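Local coordinates for protein flavin-containing monooxygenase (PDB 6WPU) that probably uses a bound flavin-adenine dinucleotide to oxygenate the sulfur of S-allyl-L-cysteine in garlic, at residues R114-G119 and W440-L445; L93-M98 and F105-N110; T49-G54 and W157-K162. All blocks are in the same frame, centred on the assembly; numbering follows the deposited sequence.

Contact 1. Residues R114-G119 and W440-L445; sequences RRRFPG and WDDDHL
Arg-116 lays its side chain along one face of the Trp-440 indole and finishes on the carboxylate of Asp-442. With CG anti to the backbone N (chi1 -178°), the chain reaches out of its loop. CB comes 3.5 Å from Trp-440 CH2, and CD sits over the six-membered ring in a CH-pi contact. Beyond it the guanidinium makes a cation-pi contact with the five-membered ring. The group stands steeply on the indole, the two planes 77° apart, and presents NH1 to the face. Its far end meets Asp-442 end-on in a salt bridge of two nearly straight bonds, NH1 to OD1 at 2.9 Å and NH2 to OD2 at 3.0 Å. NE turns to Glu-96, so one buried cation serves two carboxylates. A methionine here would probably leave Asp-442 and Glu-96 without the positive charge they share. Phe-117 adds an apolar touch, CE1 to Trp-440 CE3 at 4.2 Å. Arginine suits the site because it offers both a greasy stem and a forked cation. The result is a cation-pi contact joined to a two-pronged salt bridge, fastening the loop before helix 120-133 to the N-cap residue of the C-terminal helix 443-453.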
# COMPACT_ATOMS: atom_id res chain seq x y z
N ARG A 114 12.75 -13.15 -14.36
CA ARG A 114 12.76 -12.30 -15.55
C ARG A 114 11.37 -12.02 -16.11
O ARG A 114 11.26 -11.41 -17.18
CB ARG A 114 13.62 -12.93 -16.64
CG ARG A 114 15.10 -13.02 -16.30
CD ARG A 114 15.92 -13.36 -17.54
NE ARG A 114 16.97 -12.38 -17.76
CZ ARG A 114 16.85 -11.30 -18.53
NH1 ARG A 114 15.71 -11.06 -19.16
NH2 ARG A 114 17.86 -10.46 -18.66
N ARG A 115 10.31 -12.45 -15.43
CA ARG A 115 8.97 -12.29 -15.96
C ARG A 115 8.52 -10.84 -15.89
O ARG A 115 8.92 -10.09 -15.00
CB ARG A 115 7.97 -13.16 -15.20
CG ARG A 115 8.10 -14.63 -15.49
CD ARG A 115 7.11 -15.43 -14.68
NE ARG A 115 7.41 -15.32 -13.26
CZ ARG A 115 6.72 -15.92 -12.30
NH1 ARG A 115 5.66 -16.66 -12.62
NH2 ARG A 115 7.07 -15.76 -11.03
N ARG A 116 7.67 -10.46 -16.85
CA ARG A 116 7.10 -9.12 -16.86
C ARG A 116 6.32 -8.85 -15.59
O ARG A 116 6.35 -7.73 -15.06
CB ARG A 116 6.22 -8.93 -18.09
CG ARG A 116 5.63 -7.54 -18.16
CD ARG A 116 5.45 -7.11 -19.58
NE ARG A 116 5.00 -5.73 -19.63
CZ ARG A 116 3.92 -5.32 -20.29
NH1 ARG A 116 3.18 -6.21 -20.96
NH2 ARG A 116 3.59 -4.03 -20.28
N PHE A 117 5.60 -9.85 -15.08
CA PHE A 117 4.91 -9.77 -13.79
C PHE A 117 5.60 -10.74 -12.85
O PHE A 117 5.18 -11.90 -12.73
CB PHE A 117 3.42 -10.10 -13.91
CG PHE A 117 2.61 -9.10 -14.69
CD1 PHE A 117 2.64 -9.10 -16.08
CD2 PHE A 117 1.77 -8.21 -14.04
CE1 PHE A 117 1.87 -8.21 -16.80
CE2 PHE A 117 1.00 -7.31 -14.76
CZ PHE A 117 1.05 -7.31 -16.14
N PRO A 118 6.66 -10.33 -12.18
CA PRO A 118 7.46 -11.28 -11.39
C PRO A 118 6.86 -11.50 -10.01
O PRO A 118 5.92 -10.84 -9.58
CB PRO A 118 8.82 -10.59 -11.31
CG PRO A 118 8.45 -9.12 -11.27
CD PRO A 118 7.32 -9.00 -12.26
N GLY A 119 7.47 -12.45 -9.30
CA GLY A 119 7.10 -12.70 -7.93
C GLY A 119 7.68 -11.67 -6.98
O GLY A 119 8.60 -10.92 -7.32
N TRP A 440 -0.54 -10.93 -22.80
CA TRP A 440 -0.76 -9.51 -22.97
C TRP A 440 -0.52 -9.16 -24.42
O TRP A 440 0.09 -9.93 -25.17
CB TRP A 440 0.14 -8.66 -22.05
CG TRP A 440 1.61 -8.90 -22.27
CD1 TRP A 440 2.40 -8.40 -23.28
CD2 TRP A 440 2.48 -9.68 -21.44
NE1 TRP A 440 3.69 -8.83 -23.13
CE2 TRP A 440 3.77 -9.63 -22.01
CE3 TRP A 440 2.28 -10.44 -20.28
CZ2 TRP A 440 4.85 -10.30 -21.46
CZ3 TRP A 440 3.36 -11.11 -19.74
CH2 TRP A 440 4.64 -11.04 -20.33
N ASP A 441 -0.99 -7.98 -24.82
CA ASP A 441 -0.90 -7.56 -26.21
C ASP A 441 -0.30 -6.16 -26.36
O ASP A 441 -0.49 -5.52 -27.39
CB ASP A 441 -2.27 -7.63 -26.88
CG ASP A 441 -2.19 -7.61 -28.39
OD1 ASP A 441 -1.39 -8.41 -28.95
OD2 ASP A 441 -2.89 -6.80 -29.02
N ASP A 442 0.41 -5.67 -25.35
CA ASP A 442 0.99 -4.33 -25.43
C ASP A 442 2.52 -4.39 -25.52
O ASP A 442 3.22 -3.65 -24.82
CB ASP A 442 0.54 -3.48 -24.25
CG ASP A 442 1.03 -4.03 -22.92
OD1 ASP A 442 1.14 -5.27 -22.82
OD2 ASP A 442 1.31 -3.23 -21.99
N ASP A 443 3.03 -5.27 -26.39
CA ASP A 443 4.47 -5.31 -26.64
C ASP A 443 4.98 -3.99 -27.21
O ASP A 443 6.16 -3.67 -27.05
CB ASP A 443 4.81 -6.45 -27.60
CG ASP A 443 4.36 -7.80 -27.07
OD1 ASP A 443 3.14 -8.07 -27.05
OD2 ASP A 443 5.24 -8.60 -26.67
N HIS A 444 4.11 -3.24 -27.89
CA HIS A 444 4.50 -1.94 -28.45
C HIS A 444 4.73 -0.90 -27.35
O HIS A 444 5.55 0.01 -27.53
CB HIS A 444 3.43 -1.44 -29.43
CG HIS A 444 2.08 -1.25 -28.81
ND1 HIS A 444 1.28 -2.31 -28.42
CD2 HIS A 444 1.37 -0.13 -28.55
CE1 HIS A 444 0.15 -1.84 -27.92
NE2 HIS A 444 0.18 -0.52 -27.99
N LEU A 445 4.03 -1.02 -26.22
CA LEU A 445 4.32 -0.16 -25.08
C LEU A 445 5.59 -0.60 -24.36
O LEU A 445 6.32 0.25 -23.84
CB LEU A 445 3.14 -0.17 -24.11
CG LEU A 445 1.78 0.20 -24.69
CD1 LEU A 445 0.72 0.14 -23.59
CD2 LEU A 445 1.81 1.58 -25.34

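Contact 2. Residues L93-M98 and F105-N110; sequences LPREVM and FVEKTN. With FAD (flavin-adenine dinucleotide), chain B; SO4 (sulfate ion), chain H.
Arg-95 has CG wedged between its backbone N and carbonyl carbon (chi1 64°), and Phe-105 has CG anti to its backbone N (chi1 -176°); these torsions set the arginine stem against one face of the phenyl ring in a CH-pi contact, CB lying 4.0 Å from the ring centroid. A bend at chi3 of Arg-95 then turns the guanidinium back onto the loop. There NE gives an almost straight bond (168°) to Phe-105 O at 2.9 Å, and NH2 reaches Val-106 O at 3.0 Å in a weak, more bent one. The guanidinium has a neighbour over each face: the tilted Phe-105 ring, off-centre in a cation-pi contact, and Glu-107 CG. The Glu-107 carboxylate is nearly parallel to the guanidinium but only electrostatically related to it, since no N-H points at it. NH1 is taken up by the carbonyls of Asp-113 and Arg-115, and NH2 also forms a salt bridge with Glu-122, so the buried cation is well supplied with acceptors. Two waters extend the join: one donates to Glu-96 O and accepts from Phe-105 N, the other links the Glu-96 and Glu-107 carboxylates, weakly at Glu-107. Met-98 CB meets the Phe-105 ring edge, CD2 being 4.1 Å away, while its sulfur turns to the cofactor and accepts a weak bond from FAD N3, 3.4 Å from SD. An unbranched, apolar methionine can fill both roles. The single helical turn 95-98, braced by the loop that Arg-95 holds, carries Met-98 into the FAD pocket at the pyrimidine edge of the isoalloxazine.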
# COMPACT_ATOMS: atom_id res chain seq x y z
N LEU A 93 0.95 -5.33 -11.45
CA LEU A 93 1.34 -4.33 -12.44
C LEU A 93 2.56 -4.86 -13.19
O LEU A 93 3.39 -5.56 -12.59
CB LEU A 93 1.68 -2.99 -11.76
CG LEU A 93 0.57 -2.28 -11.00
CD1 LEU A 93 1.17 -1.12 -10.21
CD2 LEU A 93 -0.49 -1.78 -11.98
N PRO A 94 2.67 -4.58 -14.48
CA PRO A 94 3.88 -4.97 -15.21
C PRO A 94 5.07 -4.22 -14.65
O PRO A 94 4.95 -3.09 -14.17
CB PRO A 94 3.58 -4.57 -16.65
CG PRO A 94 2.60 -3.46 -16.53
CD PRO A 94 1.79 -3.71 -15.29
N ARG A 95 6.23 -4.88 -14.68
CA ARG A 95 7.37 -4.35 -13.94
C ARG A 95 7.83 -3.00 -14.50
O ARG A 95 8.36 -2.18 -13.74
CB ARG A 95 8.51 -5.37 -13.92
CG ARG A 95 9.10 -5.71 -15.28
CD ARG A 95 9.98 -6.96 -15.22
NE ARG A 95 11.17 -6.78 -14.38
CZ ARG A 95 11.84 -7.77 -13.79
NH1 ARG A 95 11.41 -9.03 -13.89
NH2 ARG A 95 12.93 -7.50 -13.06
N GLU A 96 7.63 -2.74 -15.80
CA GLU A 96 8.03 -1.45 -16.36
C GLU A 96 7.27 -0.31 -15.69
O GLU A 96 7.84 0.77 -15.46
CB GLU A 96 7.80 -1.40 -17.88
CG GLU A 96 8.58 -2.43 -18.71
CD GLU A 96 7.83 -3.76 -18.83
OE1 GLU A 96 6.65 -3.84 -18.41
OE2 GLU A 96 8.42 -4.73 -19.36
N VAL A 97 6.00 -0.53 -15.36
CA VAL A 97 5.16 0.50 -14.76
C VAL A 97 5.58 0.78 -13.32
O VAL A 97 5.49 1.93 -12.86
CB VAL A 97 3.68 0.07 -14.86
CG1 VAL A 97 2.83 0.63 -13.72
CG2 VAL A 97 3.10 0.49 -16.17
N MET A 98 6.06 -0.23 -12.61
CA MET A 98 6.28 -0.14 -11.17
C MET A 98 7.54 0.61 -10.75
O MET A 98 7.60 1.08 -9.61
CB MET A 98 6.36 -1.54 -10.56
CG MET A 98 5.06 -2.27 -10.47
SD MET A 98 5.34 -3.92 -9.83
CE MET A 98 6.12 -3.62 -8.25
N PHE A 105 12.72 -0.77 -13.43
CA PHE A 105 12.57 -2.10 -12.84
C PHE A 105 12.74 -3.16 -13.94
O PHE A 105 11.85 -3.96 -14.23
CB PHE A 105 11.23 -2.21 -12.13
CG PHE A 105 10.99 -3.51 -11.39
CD1 PHE A 105 12.02 -4.41 -11.14
CD2 PHE A 105 9.71 -3.83 -10.92
CE1 PHE A 105 11.78 -5.59 -10.46
CE2 PHE A 105 9.47 -5.02 -10.23
CZ PHE A 105 10.50 -5.90 -10.00
N VAL A 106 13.92 -3.14 -14.56
CA VAL A 106 14.23 -4.08 -15.63
C VAL A 106 14.78 -5.37 -15.04
O VAL A 106 15.03 -5.47 -13.84
CB VAL A 106 15.21 -3.48 -16.67
CG1 VAL A 106 14.52 -2.38 -17.46
CG2 VAL A 106 16.48 -2.95 -15.99
N GLU A 107 14.96 -6.37 -15.90
CA GLU A 107 15.56 -7.64 -15.50
C GLU A 107 17.00 -7.42 -15.02
O GLU A 107 17.67 -6.46 -15.42
CB GLU A 107 15.54 -8.62 -16.68
CG GLU A 107 14.13 -9.04 -17.15
CD GLU A 107 13.35 -7.95 -17.91
OE1 GLU A 107 13.84 -6.81 -18.04
OE2 GLU A 107 12.23 -8.26 -18.39
N LYS A 108 17.46 -8.30 -14.14
CA LYS A 108 18.88 -8.36 -13.80
C LYS A 108 19.69 -8.75 -15.03
O LYS A 108 19.17 -9.29 -16.01
CB LYS A 108 19.13 -9.35 -12.67
CG LYS A 108 18.41 -9.05 -11.37
CD LYS A 108 19.15 -9.63 -10.17
CE LYS A 108 18.62 -10.99 -9.76
NZ LYS A 108 19.56 -11.66 -8.81
N THR A 109 21.00 -8.48 -14.97
CA THR A 109 21.88 -8.86 -16.08
C THR A 109 21.94 -10.38 -16.23
O THR A 109 21.88 -10.91 -17.34
CB THR A 109 23.28 -8.29 -15.89
OG1 THR A 109 23.22 -6.86 -15.93
CG2 THR A 109 24.22 -8.78 -16.99
N ASN A 110 22.07 -11.09 -15.11
CA ASN A 110 22.05 -12.54 -15.08
C ASN A 110 21.15 -12.99 -13.93
O ASN A 110 21.41 -12.65 -12.77
CB ASN A 110 23.46 -13.12 -14.92
PA FAD B . 5.55 -0.68 3.64
O1A FAD B . 6.05 -1.64 2.56
O2A FAD B . 4.55 -1.09 4.60
O5B FAD B . 6.66 -0.22 4.57
C5B FAD B . 6.54 0.49 5.79
C4B FAD B . 7.78 0.28 6.68
O4B FAD B . 7.79 1.05 7.85
C3B FAD B . 7.97 -1.16 7.09
O3B FAD B . 9.25 -1.60 6.79
C2B FAD B . 7.76 -1.16 8.56
O2B FAD B . 8.50 -2.12 9.22
C1B FAD B . 8.20 0.23 8.91
N9A FAD B . 7.61 0.75 10.12
C8A FAD B . 6.26 0.73 10.43
N7A FAD B . 6.06 1.30 11.63
C5A FAD B . 7.29 1.69 12.17
C6A FAD B . 7.69 2.30 13.36
N6A FAD B . 6.73 2.68 14.37
N1A FAD B . 8.99 2.57 13.56
C2A FAD B . 9.94 2.23 12.65
N3A FAD B . 9.60 1.63 11.49
C4A FAD B . 8.30 1.35 11.22
N1 FAD B . 2.55 -2.18 -5.41
C2 FAD B . 3.16 -2.39 -6.69
O2 FAD B . 3.89 -1.41 -7.27
N3 FAD B . 2.93 -3.55 -7.40
C4 FAD B . 2.17 -4.56 -6.85
O4 FAD B . 1.93 -5.72 -7.51
C4X FAD B . 1.71 -4.48 -5.44
N5 FAD B . 1.16 -5.59 -4.82
C5X FAD B . 0.78 -5.51 -3.49
C6 FAD B . 0.21 -6.63 -2.86
C7 FAD B . -0.16 -6.54 -1.52
C7M FAD B . -0.78 -7.75 -0.87
C8 FAD B . 0.04 -5.36 -0.81
C8M FAD B . -0.36 -5.24 0.63
C9 FAD B . 0.60 -4.24 -1.43
C9A FAD B . 0.97 -4.32 -2.76
N10 FAD B . 1.57 -3.17 -3.40
C10 FAD B . 1.96 -3.25 -4.74
C1' FAD B . 1.73 -1.91 -2.65
C2' FAD B . 2.87 -1.77 -1.66
O2' FAD B . 2.36 -1.36 -0.47
C3' FAD B . 3.74 -0.66 -2.21
O3' FAD B . 4.34 -1.25 -3.30
C4' FAD B . 4.82 -0.14 -1.27
O4' FAD B . 5.49 -1.23 -0.77
C5' FAD B . 4.36 0.79 -0.14
O5' FAD B . 5.46 0.78 0.72
P FAD B . 5.68 1.57 2.08
O1P FAD B . 7.19 1.95 2.30
O2P FAD B . 4.61 2.73 2.05
O3P FAD B . 4.91 0.60 3.17
S SO4 H . 23.01 -7.81 -11.95
O1 SO4 H . 22.87 -9.23 -12.30
O2 SO4 H . 21.98 -7.44 -10.97
O3 SO4 H . 22.84 -6.98 -13.14
O4 SO4 H . 24.34 -7.56 -11.38
O HOH W 1 10.39 0.88 -14.30
O HOH W 2 11.36 -4.88 -19.46

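Contact 3. Residues T49-G54 and W157-K162; sequences TIFERG and WTVKWK. With FAD (flavin-adenine dinucleotide), chain B; SO4 (sulfate ion), chain G.
Phe-51 reaches across from strand 47-52 to Val-159 and Trp-161 of strand 157-163. Its CB points toward that strand, and with CG anti to the carbonyl carbon (chi1 -59°) the ring is delivered into the space between the two sheets. The ring atoms then divide their partners. On one side CD1 is 4.2 Å from Trp-161 CB, and next along CE1 makes the closest approach, 3.5 Å to Trp-161 CD1. The phenyl and the five-membered ring meet obliquely, their planes at 37°. On the other side CE2 lies 3.9 Å from Val-159 CG1, and at the tip CZ is almost as near to the same methyl. That methyl sits over one face of the phenyl in a CH-pi contact, offset toward the rim. Phenylalanine suits the place: a flat, wholly apolar ring can take a methyl over its face and still pack against an indole with CE1, and nothing polar needs a partner.

The residues that follow serve the cofactor. Glu-52 receives the adenosine ribose with both oxygens, FAD O2B donating to OE1 at 2.7 Å and FAD O3B to OE2 at 2.8 Å. Gly-54 N donates to OE1 as well, which helps hold the carboxylate, and Arg-53 NE bonds FAD O2B at 3.0 Å. An acidic residue gripping the ribose at the end of the second strand is a hallmark of Rossmann-type FAD domains.

Around the phenyl stand Ala-26 of the neighbouring parallel strand 24-28, Val-146 of strand 144-151 and Phe-173 of strand 168-173. The ring therefore lies between the five-stranded parallel sheet and the three-stranded antiparallel meander 144-151, 157-163 and 168-173 that leads from strand 140-142 to strand 175-178.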
# COMPACT_ATOMS: atom_id res chain seq x y z
N THR A 49 17.80 10.85 9.69
CA THR A 49 17.90 9.63 10.47
C THR A 49 16.72 8.74 10.06
O THR A 49 15.56 9.17 10.12
CB THR A 49 17.86 9.91 11.98
OG1 THR A 49 18.96 10.77 12.34
CG2 THR A 49 17.94 8.61 12.78
N ILE A 50 17.02 7.52 9.63
CA ILE A 50 16.00 6.59 9.15
C ILE A 50 15.78 5.54 10.22
O ILE A 50 16.73 4.86 10.64
CB ILE A 50 16.43 5.94 7.83
CG1 ILE A 50 16.95 7.00 6.84
CG2 ILE A 50 15.27 5.13 7.27
CD1 ILE A 50 17.85 6.44 5.76
N PHE A 51 14.53 5.38 10.66
CA PHE A 51 14.18 4.39 11.66
C PHE A 51 13.43 3.26 10.99
O PHE A 51 12.44 3.51 10.28
CB PHE A 51 13.31 5.00 12.77
CG PHE A 51 13.95 6.14 13.50
CD1 PHE A 51 14.73 5.91 14.63
CD2 PHE A 51 13.80 7.44 13.03
CE1 PHE A 51 15.35 6.97 15.30
CE2 PHE A 51 14.41 8.51 13.68
CZ PHE A 51 15.19 8.28 14.83
N GLU A 52 13.89 2.03 11.19
CA GLU A 52 13.20 0.85 10.67
C GLU A 52 13.01 -0.15 11.80
O GLU A 52 13.98 -0.58 12.44
CB GLU A 52 13.96 0.21 9.51
CG GLU A 52 13.42 -1.16 9.08
CD GLU A 52 11.92 -1.16 8.78
OE1 GLU A 52 11.20 -2.00 9.37
OE2 GLU A 52 11.47 -0.33 7.96
N ARG A 53 11.75 -0.52 12.04
CA ARG A 53 11.42 -1.45 13.12
C ARG A 53 11.98 -2.85 12.86
O ARG A 53 12.45 -3.52 13.79
CB ARG A 53 9.91 -1.48 13.30
CG ARG A 53 9.36 -2.75 13.85
CD ARG A 53 8.14 -3.17 13.08
NE ARG A 53 8.47 -3.66 11.74
CZ ARG A 53 8.92 -4.89 11.47
NH1 ARG A 53 9.20 -5.23 10.21
NH2 ARG A 53 9.10 -5.76 12.45
N GLY A 54 11.95 -3.31 11.61
CA GLY A 54 12.43 -4.64 11.28
C GLY A 54 13.95 -4.71 11.16
O GLY A 54 14.68 -3.75 11.40
N TRP A 157 10.78 18.57 16.42
CA TRP A 157 10.14 17.30 16.74
C TRP A 157 11.13 16.42 17.48
O TRP A 157 12.33 16.44 17.20
CB TRP A 157 9.65 16.60 15.47
CG TRP A 157 8.49 17.30 14.82
CD1 TRP A 157 8.54 18.34 13.92
CD2 TRP A 157 7.10 17.02 15.03
NE1 TRP A 157 7.27 18.72 13.56
CE2 TRP A 157 6.37 17.92 14.22
CE3 TRP A 157 6.41 16.10 15.82
CZ2 TRP A 157 4.97 17.93 14.18
CZ3 TRP A 157 5.03 16.10 15.78
CH2 TRP A 157 4.32 17.01 14.96
N THR A 158 10.62 15.64 18.43
CA THR A 158 11.38 14.60 19.09
C THR A 158 10.82 13.26 18.68
O THR A 158 9.61 13.02 18.81
CB THR A 158 11.34 14.76 20.61
OG1 THR A 158 11.94 16.02 20.97
CG2 THR A 158 12.13 13.64 21.27
N VAL A 159 11.68 12.40 18.15
CA VAL A 159 11.34 11.02 17.82
C VAL A 159 11.95 10.12 18.89
O VAL A 159 13.17 10.13 19.09
CB VAL A 159 11.84 10.64 16.43
CG1 VAL A 159 11.46 9.18 16.11
CG2 VAL A 159 11.26 11.59 15.39
N LYS A 160 11.11 9.36 19.57
CA LYS A 160 11.54 8.40 20.57
C LYS A 160 11.35 7.00 20.01
O LYS A 160 10.30 6.71 19.42
CB LYS A 160 10.75 8.60 21.87
CG LYS A 160 11.03 7.57 22.93
CD LYS A 160 10.20 7.86 24.17
CE LYS A 160 10.22 6.66 25.13
NZ LYS A 160 8.90 6.46 25.80
N TRP A 161 12.35 6.14 20.17
CA TRP A 161 12.35 4.82 19.57
C TRP A 161 12.73 3.78 20.62
O TRP A 161 13.35 4.10 21.64
CB TRP A 161 13.33 4.74 18.38
CG TRP A 161 14.75 5.16 18.75
CD1 TRP A 161 15.25 6.43 18.73
CD2 TRP A 161 15.82 4.31 19.19
NE1 TRP A 161 16.57 6.43 19.14
CE2 TRP A 161 16.94 5.14 19.42
CE3 TRP A 161 15.94 2.94 19.40
CZ2 TRP A 161 18.17 4.64 19.86
CZ3 TRP A 161 17.16 2.44 19.84
CH2 TRP A 161 18.26 3.29 20.07
N LYS A 162 12.34 2.53 20.35
CA LYS A 162 12.66 1.38 21.20
C LYS A 162 13.47 0.38 20.38
O LYS A 162 13.18 0.15 19.20
CB LYS A 162 11.37 0.71 21.75
PA FAD B . 5.55 -0.68 3.64
O1A FAD B . 6.05 -1.64 2.56
O2A FAD B . 4.55 -1.09 4.60
O5B FAD B . 6.66 -0.22 4.57
C5B FAD B . 6.54 0.49 5.79
C4B FAD B . 7.78 0.28 6.68
O4B FAD B . 7.79 1.05 7.85
C3B FAD B . 7.97 -1.16 7.09
O3B FAD B . 9.25 -1.60 6.79
C2B FAD B . 7.76 -1.16 8.56
O2B FAD B . 8.50 -2.12 9.22
C1B FAD B . 8.20 0.23 8.91
N9A FAD B . 7.61 0.75 10.12
C8A FAD B . 6.26 0.73 10.43
N7A FAD B . 6.06 1.30 11.63
C5A FAD B . 7.29 1.69 12.17
C6A FAD B . 7.69 2.30 13.36
N6A FAD B . 6.73 2.68 14.37
N1A FAD B . 8.99 2.57 13.56
C2A FAD B . 9.94 2.23 12.65
N3A FAD B . 9.60 1.63 11.49
C4A FAD B . 8.30 1.35 11.22
N1 FAD B . 2.55 -2.18 -5.41
C2 FAD B . 3.16 -2.39 -6.69
O2 FAD B . 3.89 -1.41 -7.27
N3 FAD B . 2.93 -3.55 -7.40
C4 FAD B . 2.17 -4.56 -6.85
O4 FAD B . 1.93 -5.72 -7.51
C4X FAD B . 1.71 -4.48 -5.44
N5 FAD B . 1.16 -5.59 -4.82
C5X FAD B . 0.78 -5.51 -3.49
C6 FAD B . 0.21 -6.63 -2.86
C7 FAD B . -0.16 -6.54 -1.52
C7M FAD B . -0.78 -7.75 -0.87
C8 FAD B . 0.04 -5.36 -0.81
C8M FAD B . -0.36 -5.24 0.63
C9 FAD B . 0.60 -4.24 -1.43
C9A FAD B . 0.97 -4.32 -2.76
N10 FAD B . 1.57 -3.17 -3.40
C10 FAD B . 1.96 -3.25 -4.74
C1' FAD B . 1.73 -1.91 -2.65
C2' FAD B . 2.87 -1.77 -1.66
O2' FAD B . 2.36 -1.36 -0.47
C3' FAD B . 3.74 -0.66 -2.21
O3' FAD B . 4.34 -1.25 -3.30
C4' FAD B . 4.82 -0.14 -1.27
O4' FAD B . 5.49 -1.23 -0.77
C5' FAD B . 4.36 0.79 -0.14
O5' FAD B . 5.46 0.78 0.72
P FAD B . 5.68 1.57 2.08
O1P FAD B . 7.19 1.95 2.30
O2P FAD B . 4.61 2.73 2.05
O3P FAD B . 4.91 0.60 3.17
S SO4 G . 11.71 -8.54 11.24
O1 SO4 G . 11.25 -9.93 11.18
O2 SO4 G . 10.59 -7.66 11.56
O3 SO4 G . 12.28 -8.15 9.95
O4 SO4 G . 12.74 -8.43 12.27

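From the N terminus, contact 3 opens first on strand 47-52. Contact 2 then opens and closes within a few residues, a short loop nested inside the long one that contact 3 completes at strand 157-163. Contact 1 begins a few residues after contact 2, also before contact 3 has closed, and waits for 440-445 near the C terminus, so contacts 1 and 3 cross. Contacts 1 and 2 touch, for instance through a probable backbone bond from Arg-95 N to Arg-116 O, and contact 1 carries the pair on to helix 443-453. Contact 3, its centre about 32 Å from that of contact 2, joins parallel sheet to meander. FAD bridges the distance, its isoalloxazine at contact 2 and its adenosine at contact 3.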